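Local atomic coordinates of subdomain of Desmoplakin Carboxy-Terminal domain (DPCT) (Homo sapiens, PDB entry 1LM5), a protein that binds intermediate filaments through its plakin-repeat carboxy-terminal region and so probably helps tether the cytoskeleton to desmosomal cell junctions. Residues B[7-12]-B[191-196]; B[14-19]-B[31-36]; B[42-47]-B[116-121]. All coordinates share one frame; numbering follows the deposited sequence.

Contact 1: residues B[7-12]-B[191-196]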
loop_
_atom_site.group_PDB
_atom_site.type_symbol
_atom_site.label_atom_id
_atom_site.label_comp_id
_atom_site.label_asym_id
_atom_site.label_seq_id
_atom_site.Cartn_x
_atom_site.Cartn_y
_atom_site.Cartn_z
ATOM N N GLU B 7 14.815 -0.426 4.762
ATOM C CA GLU B 7 13.416 -0.008 4.760
ATOM C C GLU B 7 12.714 -0.634 5.950
ATOM O O GLU B 7 13.196 -1.610 6.528
ATOM C CB GLU B 7 12.705 -0.422 3.465
ATOM C CG GLU B 7 12.748 -1.905 3.149
ATOM C CD GLU B 7 14.121 -2.355 2.694
ATOM O OE1 GLU B 7 14.719 -1.649 1.854
ATOM O OE2 GLU B 7 14.598 -3.411 3.163
ATOM N N SER B 8 11.572 -0.072 6.321
ATOM C CA SER B 8 10.836 -0.598 7.453
ATOM C C SER B 8 9.578 0.201 7.709
ATOM O O SER B 8 9.377 1.272 7.142
ATOM C CB SER B 8 11.723 -0.573 8.699
ATOM O OG SER B 8 10.991 -0.913 9.862
ATOM N N SER B 9 8.730 -0.338 8.571
ATOM C CA SER B 9 7.488 0.311 8.945
ATOM C C SER B 9 7.832 1.655 9.565
ATOM O O SER B 9 8.916 1.834 10.124
ATOM C CB SER B 9 6.781 -0.538 9.990
ATOM O OG SER B 9 7.694 -0.816 11.046
ATOM N N PRO B 10 6.915 2.627 9.470
ATOM C CA PRO B 10 7.214 3.925 10.067
ATOM C C PRO B 10 7.226 3.781 11.590
ATOM O O PRO B 10 6.570 2.896 12.154
ATOM C CB PRO B 10 6.042 4.801 9.621
ATOM C CG PRO B 10 5.548 4.144 8.372
ATOM C CD PRO B 10 5.650 2.672 8.713
ATOM N N ILE B 11 7.987 4.634 12.250
ATOM C CA ILE B 11 8.018 4.619 13.700
ATOM C C ILE B 11 6.593 4.964 14.091
ATOM O O ILE B 11 6.040 5.966 13.640
ATOM C CB ILE B 11 8.992 5.665 14.210
ATOM C CG1 ILE B 11 10.409 5.229 13.823
ATOM C CG2 ILE B 11 8.843 5.851 15.714
ATOM C CD1 ILE B 11 11.448 6.283 14.019
ATOM N N ALA B 12 5.993 4.128 14.928
ATOM C CA ALA B 12 4.610 4.321 15.316
ATOM C C ALA B 12 4.401 5.100 16.589
ATOM O O ALA B 12 3.461 5.882 16.696
ATOM C CB ALA B 12 3.933 2.966 15.453
ATOM N N GLY B 191 3.946 -5.464 16.813
ATOM C CA GLY B 191 4.774 -5.300 15.639
ATOM C C GLY B 191 5.009 -3.815 15.406
ATOM O O GLY B 191 5.657 -3.428 14.438
ATOM N N LEU B 192 4.480 -2.986 16.301
ATOM C CA LEU B 192 4.628 -1.536 16.195
ATOM C C LEU B 192 6.040 -1.078 16.508
ATOM O O LEU B 192 6.652 -1.512 17.486
ATOM C CB LEU B 192 3.652 -0.836 17.140
ATOM C CG LEU B 192 2.182 -0.907 16.745
ATOM C CD1 LEU B 192 1.321 -0.285 17.841
ATOM C CD2 LEU B 192 1.986 -0.170 15.424
ATOM N N ARG B 193 6.547 -0.176 15.676
ATOM C CA ARG B 193 7.894 0.329 15.848
ATOM C C ARG B 193 7.907 1.501 16.802
ATOM O O ARG B 193 7.208 2.492 16.596
ATOM C CB ARG B 193 8.460 0.735 14.499
ATOM C CG ARG B 193 9.922 1.054 14.502
ATOM C CD ARG B 193 10.411 1.119 13.054
ATOM N NE ARG B 193 10.218 -0.166 12.392
ATOM C CZ ARG B 193 11.013 -1.219 12.555
ATOM N NH1 ARG B 193 12.070 -1.149 13.351
ATOM N NH2 ARG B 193 10.731 -2.354 11.935
ATOM N N LEU B 194 8.717 1.377 17.849
ATOM C CA LEU B 194 8.815 2.405 18.871
ATOM C C LEU B 194 10.208 2.990 18.952
ATOM O O LEU B 194 11.195 2.306 18.692
ATOM C CB LEU B 194 8.482 1.829 20.251
ATOM C CG LEU B 194 7.250 0.941 20.409
ATOM C CD1 LEU B 194 7.018 0.669 21.897
ATOM C CD2 LEU B 194 6.044 1.619 19.792
ATOM N N LEU B 195 10.266 4.260 19.327
ATOM C CA LEU B 195 11.525 4.958 19.506
ATOM C C LEU B 195 11.602 5.251 20.996
ATOM O O LEU B 195 10.660 5.811 21.561
ATOM C CB LEU B 195 11.517 6.281 18.759
ATOM C CG LEU B 195 12.561 6.548 17.689
ATOM C CD1 LEU B 195 12.553 8.036 17.364
ATOM C CD2 LEU B 195 13.927 6.081 18.158
ATOM N N GLU B 196 12.701 4.874 21.638
ATOM C CA GLU B 196 12.840 5.146 23.058
ATOM C C GLU B 196 13.042 6.639 23.312
ATOM O O GLU B 196 13.633 7.344 22.497
ATOM C CB GLU B 196 14.016 4.368 23.639
ATOM C CG GLU B 196 13.778 2.882 23.683
ATOM C CD GLU B 196 14.931 2.127 24.319
ATOM O OE1 GLU B 196 14.848 0.883 24.384
ATOM O OE2 GLU B 196 15.913 2.771 24.750
HETATM O O HOH W 1 5.259 0.644 13.273
#
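L192 meets A12 through one branch of its fork. Its CD2 methyl rests 3.7 Å from CB of A12. R193 follows and does most of the work. Its backbone takes part at both ends. One water receives the N-H of R193 and donates to the carbonyl of P10, with its oxygen 2.8 Å from R193 N and also 2.8 Å from P10 O. The carbonyl O of R193 then accepts directly from the amide of A12, with A12 N only 2.6 Å from R193 O.

The side chain of R193 runs back along 7-12 toward S9. CG stands anti to the backbone N, and a bend at chi3 (-61°) turns the guanidinium toward the serines. NE donates to OG of S9 over 2.9 Å in a fairly straight bond (161°). This OG lies close to the guanidinium plane, at its edge. S8 also sits against the group, but its fit is too tight in the model for its exact placing to be relied on. NH1 has another partner, OG of S184, so the guanidinium is held at more than one point. The aliphatic stem of R193 crosses the side chain of I11 at about a right angle.

L195 closes the contact. Its CG packs 3.8 Å from CD1 of I11. I11 also meets helix 177-183, where the hydroxyl of Y177 receives its N-H.

The arrangement belongs to a mixed beta-sheet in which strand 11-16 runs parallel to strand 193-197. The sheet thus closes the plakin-repeat subdomain by joining parts of the chain near its two ends.

Contact 2: residues B[14-19]-B[31-36]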
loop_
_atom_site.group_PDB
_atom_site.type_symbol
_atom_site.label_atom_id
_atom_site.label_comp_id
_atom_site.label_asym_id
_atom_site.label_seq_id
_atom_site.Cartn_x
_atom_site.Cartn_y
_atom_site.Cartn_z
ATOM N N ILE B 14 6.270 5.972 20.868
ATOM C CA ILE B 14 7.391 6.176 21.751
ATOM C C ILE B 14 7.423 5.201 22.904
ATOM O O ILE B 14 6.385 4.802 23.414
ATOM C CB ILE B 14 7.297 7.588 22.324
ATOM C CG1 ILE B 14 7.318 8.592 21.173
ATOM C CG2 ILE B 14 8.406 7.829 23.328
ATOM C CD1 ILE B 14 8.629 8.624 20.440
ATOM N N PHE B 15 8.620 4.794 23.299
ATOM C CA PHE B 15 8.709 3.942 24.456
ATOM C C PHE B 15 9.360 4.824 25.506
ATOM O O PHE B 15 10.535 5.187 25.399
ATOM C CB PHE B 15 9.558 2.699 24.216
ATOM C CG PHE B 15 9.524 1.749 25.369
ATOM C CD1 PHE B 15 8.402 0.948 25.588
ATOM C CD2 PHE B 15 10.566 1.724 26.299
ATOM C CE1 PHE B 15 8.310 0.136 26.724
ATOM C CE2 PHE B 15 10.489 0.911 27.446
ATOM C CZ PHE B 15 9.359 0.120 27.657
ATOM N N ASP B 16 8.571 5.212 26.495
ATOM C CA ASP B 16 9.060 6.049 27.579
ATOM C C ASP B 16 9.872 5.142 28.499
ATOM O O ASP B 16 9.319 4.379 29.289
ATOM C CB ASP B 16 7.867 6.669 28.307
ATOM C CG ASP B 16 8.275 7.557 29.462
ATOM O OD1 ASP B 16 7.423 8.350 29.901
ATOM O OD2 ASP B 16 9.427 7.467 29.938
ATOM N N THR B 17 11.191 5.222 28.361
ATOM C CA THR B 17 12.118 4.404 29.132
ATOM C C THR B 17 11.958 4.567 30.633
ATOM O O THR B 17 11.954 3.582 31.373
ATOM C CB THR B 17 13.580 4.735 28.757
ATOM O OG1 THR B 17 13.796 4.436 27.372
ATOM C CG2 THR B 17 14.539 3.906 29.600
ATOM N N GLU B 18 11.832 5.807 31.083
ATOM C CA GLU B 18 11.688 6.074 32.504
ATOM C C GLU B 18 10.466 5.378 33.083
ATOM O O GLU B 18 10.516 4.843 34.190
ATOM C CB GLU B 18 11.590 7.581 32.756
ATOM C CG GLU B 18 11.387 7.951 34.221
ATOM C CD GLU B 18 11.524 9.440 34.478
ATOM O OE1 GLU B 18 12.580 10.012 34.125
ATOM O OE2 GLU B 18 10.580 10.037 35.042
ATOM N N ASN B 19 9.373 5.385 32.328
ATOM C CA ASN B 19 8.134 4.770 32.779
ATOM C C ASN B 19 7.891 3.406 32.174
ATOM O O ASN B 19 6.827 2.819 32.378
ATOM C CB ASN B 19 6.945 5.689 32.469
ATOM C CG ASN B 19 6.963 6.951 33.301
ATOM O OD1 ASN B 19 7.018 6.886 34.531
ATOM N ND2 ASN B 19 6.920 8.106 32.644
ATOM N N ARG B 31 5.060 15.061 27.683
ATOM C CA ARG B 31 5.900 14.748 28.831
ATOM C C ARG B 31 7.293 15.350 28.687
ATOM O O ARG B 31 8.153 15.173 29.545
ATOM C CB ARG B 31 5.963 13.225 29.019
ATOM C CG ARG B 31 4.628 12.580 28.701
ATOM C CD ARG B 31 4.113 11.607 29.732
ATOM N NE ARG B 31 4.754 10.301 29.669
ATOM C CZ ARG B 31 4.130 9.153 29.929
ATOM N NH1 ARG B 31 2.844 9.144 30.260
ATOM N NH2 ARG B 31 4.800 8.011 29.890
ATOM N N GLY B 32 7.500 16.074 27.594
ATOM C CA GLY B 32 8.776 16.713 27.364
ATOM C C GLY B 32 9.940 15.778 27.105
ATOM O O GLY B 32 11.087 16.169 27.310
ATOM N N ILE B 33 9.666 14.555 26.658
ATOM C CA ILE B 33 10.752 13.619 26.371
ATOM C C ILE B 33 11.054 13.572 24.873
ATOM O O ILE B 33 12.098 13.072 24.453
ATOM C CB ILE B 33 10.453 12.206 26.919
ATOM C CG1 ILE B 33 9.175 11.630 26.303
ATOM C CG2 ILE B 33 10.329 12.283 28.438
ATOM C CD1 ILE B 33 8.900 10.191 26.746
ATOM N N VAL B 34 10.123 14.098 24.080
ATOM C CA VAL B 34 10.277 14.213 22.630
ATOM C C VAL B 34 9.965 15.688 22.352
ATOM O O VAL B 34 8.916 16.185 22.772
ATOM C CB VAL B 34 9.250 13.346 21.864
ATOM C CG1 VAL B 34 9.429 13.541 20.370
ATOM C CG2 VAL B 34 9.397 11.883 22.255
ATOM N N ASP B 35 10.867 16.403 21.685
ATOM C CA ASP B 35 10.599 17.812 21.404
ATOM C C ASP B 35 9.522 17.897 20.334
ATOM O O ASP B 35 9.381 16.992 19.512
ATOM C CB ASP B 35 11.863 18.540 20.947
ATOM C CG ASP B 35 12.319 18.103 19.578
ATOM O OD1 ASP B 35 13.077 17.120 19.494
ATOM O OD2 ASP B 35 11.907 18.736 18.586
ATOM N N SER B 36 8.762 18.985 20.334
ATOM C CA SER B 36 7.662 19.130 19.393
ATOM C C SER B 36 8.033 19.060 17.918
ATOM O O SER B 36 7.226 18.631 17.097
ATOM C CB SER B 36 6.915 20.439 19.652
ATOM O OG SER B 36 7.697 21.537 19.238
#
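D16 and R31 form a salt bridge between the end of a strand and the turn that follows a short helix. The main bond runs from NH2 of R31 to OD1 of D16, 2.6 Å away. OD1 is met on its anti side, 24° out of the carboxylate plane, while it lies near the plane of the guanidinium, at its edge. NE of R31 adds a weak bond to the same OD1 at 3.3 Å. Both nitrogens go to one oxygen, so this is not a two-oxygen grip; the planes of the two flat groups are 61° apart. The chain of R31 bends at chi2 and chi3 to carry its head out to D16.

Further hydrogen bonds hold the carboxylate from within its own segment. ND2 of N19 donates to OD1 of D16 at 2.8 Å, on the same face of the carboxylate as NH2 of R31. The backbone N of N19 lies 3.2 Å from OD2 of D16 and donates to it from above the plane, an Asx motif. OD1 thus serves two strong donors, which should favour the charged form.

Apolar contacts fill the rest. CD1 of I14 and CG2 of V34 meet tip to tip at 3.8 Å. I14 also slides past I33, with its CG2 4.2 Å from CD1 of I33. That same methyl packs against the carboxylate group of D16, 3.8 Å from its CG.

Strand 21-23 lies beside this site. I23 touches I14, D16, R31 and I33, and E21 gives R31 a second salt bridge. G32 ends helix 25-30 in a Schellman motif, and D35 caps the start of helix 36-47. The turn between these helices therefore packs against strand 11-16, which lies between strands 21-23 and 193-197.

Contact 3: residues B[42-47]-B[116-121]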
loop_
_atom_site.group_PDB
_atom_site.type_symbol
_atom_site.label_atom_id
_atom_site.label_comp_id
_atom_site.label_asym_id
_atom_site.label_seq_id
_atom_site.Cartn_x
_atom_site.Cartn_y
_atom_site.Cartn_z
ATOM N N LEU B 42 7.981 12.962 13.327
ATOM C CA LEU B 42 7.667 11.542 13.402
ATOM C C LEU B 42 6.224 11.386 12.951
ATOM O O LEU B 42 5.882 10.407 12.296
ATOM C CB LEU B 42 7.817 11.010 14.822
ATOM C CG LEU B 42 9.273 10.982 15.279
ATOM C CD1 LEU B 42 9.327 10.541 16.723
ATOM C CD2 LEU B 42 10.079 10.063 14.385
ATOM N N LEU B 43 5.386 12.358 13.311
ATOM C CA LEU B 43 3.974 12.325 12.923
ATOM C C LEU B 43 3.858 12.580 11.422
ATOM O O LEU B 43 3.000 12.010 10.763
ATOM C CB LEU B 43 3.163 13.391 13.671
ATOM C CG LEU B 43 2.409 13.118 14.979
ATOM C CD1 LEU B 43 2.357 11.637 15.281
ATOM C CD2 LEU B 43 3.024 13.909 16.094
ATOM N N GLU B 44 4.709 13.445 10.882
ATOM C CA GLU B 44 4.651 13.703 9.445
ATOM C C GLU B 44 4.958 12.413 8.718
ATOM O O GLU B 44 4.305 12.071 7.746
ATOM C CB GLU B 44 5.672 14.760 9.032
ATOM C CG GLU B 44 5.376 16.136 9.573
ATOM C CD GLU B 44 6.466 17.119 9.235
ATOM O OE1 GLU B 44 7.622 16.680 9.058
ATOM O OE2 GLU B 44 6.167 18.326 9.167
ATOM N N ALA B 45 5.960 11.696 9.205
ATOM C CA ALA B 45 6.348 10.442 8.584
ATOM C C ALA B 45 5.138 9.516 8.505
ATOM O O ALA B 45 5.003 8.744 7.562
ATOM C CB ALA B 45 7.466 9.787 9.376
ATOM N N GLN B 46 4.253 9.610 9.491
ATOM C CA GLN B 46 3.073 8.767 9.497
ATOM C C GLN B 46 2.046 9.343 8.549
ATOM O O GLN B 46 1.514 8.641 7.705
ATOM C CB GLN B 46 2.490 8.687 10.901
ATOM C CG GLN B 46 3.470 8.170 11.918
ATOM C CD GLN B 46 2.836 8.060 13.271
ATOM O OE1 GLN B 46 1.772 8.618 13.497
ATOM N NE2 GLN B 46 3.484 7.345 14.187
ATOM N N ALA B 47 1.785 10.637 8.685
ATOM C CA ALA B 47 0.801 11.279 7.830
ATOM C C ALA B 47 1.114 11.098 6.350
ATOM O O ALA B 47 0.230 10.762 5.561
ATOM C CB ALA B 47 0.711 12.771 8.157
ATOM N N GLN B 116 11.242 17.240 1.056
ATOM C CA GLN B 116 12.317 16.269 1.182
ATOM C C GLN B 116 12.103 15.326 2.350
ATOM O O GLN B 116 12.382 14.136 2.248
ATOM C CB GLN B 116 13.662 16.972 1.340
ATOM C CG GLN B 116 14.377 17.158 0.031
ATOM C CD GLN B 116 14.576 15.845 -0.701
ATOM O OE1 GLN B 116 15.299 14.954 -0.239
ATOM N NE2 GLN B 116 13.939 15.719 -1.846
ATOM N N ARG B 117 11.624 15.867 3.460
ATOM C CA ARG B 117 11.364 15.045 4.634
ATOM C C ARG B 117 10.343 13.993 4.240
ATOM O O ARG B 117 10.509 12.806 4.504
ATOM C CB ARG B 117 10.748 15.865 5.768
ATOM C CG ARG B 117 11.671 16.771 6.521
ATOM C CD ARG B 117 11.119 16.994 7.927
ATOM N NE ARG B 117 9.807 17.632 7.937
ATOM C CZ ARG B 117 9.599 18.925 7.702
ATOM N NH1 ARG B 117 10.624 19.727 7.439
ATOM N NH2 ARG B 117 8.371 19.421 7.735
ATOM N N PHE B 118 9.269 14.455 3.609
ATOM C CA PHE B 118 8.180 13.578 3.231
ATOM C C PHE B 118 8.626 12.482 2.273
ATOM O O PHE B 118 8.305 11.310 2.462
ATOM C CB PHE B 118 7.053 14.415 2.630
ATOM C CG PHE B 118 6.555 15.510 3.538
ATOM C CD1 PHE B 118 5.830 16.577 3.016
ATOM C CD2 PHE B 118 6.791 15.470 4.917
ATOM C CE1 PHE B 118 5.341 17.585 3.845
ATOM C CE2 PHE B 118 6.311 16.474 5.753
ATOM C CZ PHE B 118 5.578 17.542 5.207
ATOM N N LEU B 119 9.367 12.862 1.244
ATOM C CA LEU B 119 9.862 11.876 0.295
ATOM C C LEU B 119 10.712 10.829 1.000
ATOM O O LEU B 119 10.610 9.631 0.725
ATOM C CB LEU B 119 10.690 12.561 -0.789
ATOM C CG LEU B 119 9.902 13.540 -1.646
ATOM C CD1 LEU B 119 10.856 14.283 -2.588
ATOM C CD2 LEU B 119 8.863 12.781 -2.433
ATOM N N GLU B 120 11.549 11.279 1.921
ATOM C CA GLU B 120 12.404 10.357 2.647
ATOM C C GLU B 120 11.609 9.438 3.552
ATOM O O GLU B 120 11.871 8.242 3.620
ATOM C CB GLU B 120 13.428 11.134 3.450
ATOM C CG GLU B 120 14.344 11.941 2.540
ATOM C CD GLU B 120 15.220 12.885 3.302
ATOM O OE1 GLU B 120 14.919 13.150 4.489
ATOM O OE2 GLU B 120 16.198 13.380 2.707
ATOM N N PHE B 121 10.640 10.013 4.249
ATOM C CA PHE B 121 9.794 9.235 5.130
ATOM C C PHE B 121 9.152 8.118 4.319
ATOM O O PHE B 121 9.134 6.968 4.738
ATOM C CB PHE B 121 8.683 10.104 5.710
ATOM C CG PHE B 121 9.155 11.134 6.691
ATOM C CD1 PHE B 121 8.422 12.304 6.876
ATOM C CD2 PHE B 121 10.297 10.925 7.457
ATOM C CE1 PHE B 121 8.820 13.254 7.819
ATOM C CE2 PHE B 121 10.711 11.867 8.404
ATOM C CZ PHE B 121 9.969 13.035 8.585
#
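E44 and R117 join helices 36-47 and 112-124 through a paired salt bridge. R117 presents its NE side to the carboxylate, and each nitrogen takes a different oxygen. OE1 of E44 accepts from NE of R117 at 2.6 Å through its syn lone pair. NH2 donates to OE2 of E44 at 2.8 Å, also on the syn side. The carboxylate and guanidinium planes are only 7° apart, so the two groups lie almost flat with each other. E44 is extended beyond CG, which carries its head out to R117.

The aromatic contacts are of two sorts. F118 turns an edge to the carboxylate, with CE2 3.5 Å from CD of E44, and the ring stands nearly upright against the carboxylate plane. F121 instead offers a face. CB of A45 sits over it in a CH-pi contact, 3.6 Å from the ring centroid of F121 and 16° off the normal. The backbone of A45 is close too, with CA 3.3 Å from CD1 of F121. CB of E44 approaches the ring as well, 3.7 Å from CE1 of F121. The carbonyl O of R117, one turn back in the same helix, lies over the opposite face of the F121 ring.

The small A45 lets the helix segments come together, with axes 8.9 Å apart at closest approach. Y177 adds an edge-to-face stack on F121.

The chemistry implies a buried carboxylate among apolar side chains, matched by an arginine that is itself partly exposed. L80 and A83 of helix 74-88 also touch E44, and Q40 donates to its OE2. With two bonds to R117 and one to Q40, the carboxylate is well matched and is probably kept ionised.

In the fold
The three contacts form one continuous body of packing. Contacts 1 and 2 share strand 11-16, with centres about 15 Å apart; L195 O probably accepts the N-H of F15, with F15 N 2.9 Å away. Contacts 1 and 3 lie about 13 Å apart between centres. Q46, on the helix of contact 3, reaches the strand of contact 1: its NE2 is 2.9 Å from A12 O and 3.0 Å from I11 O. L42 touches I11, I14 and L195. Contacts 2 and 3, about 20 Å apart between centres, meet only lightly, through L42 and I14. Along the chain, contact 1 encloses both others, which follow in series.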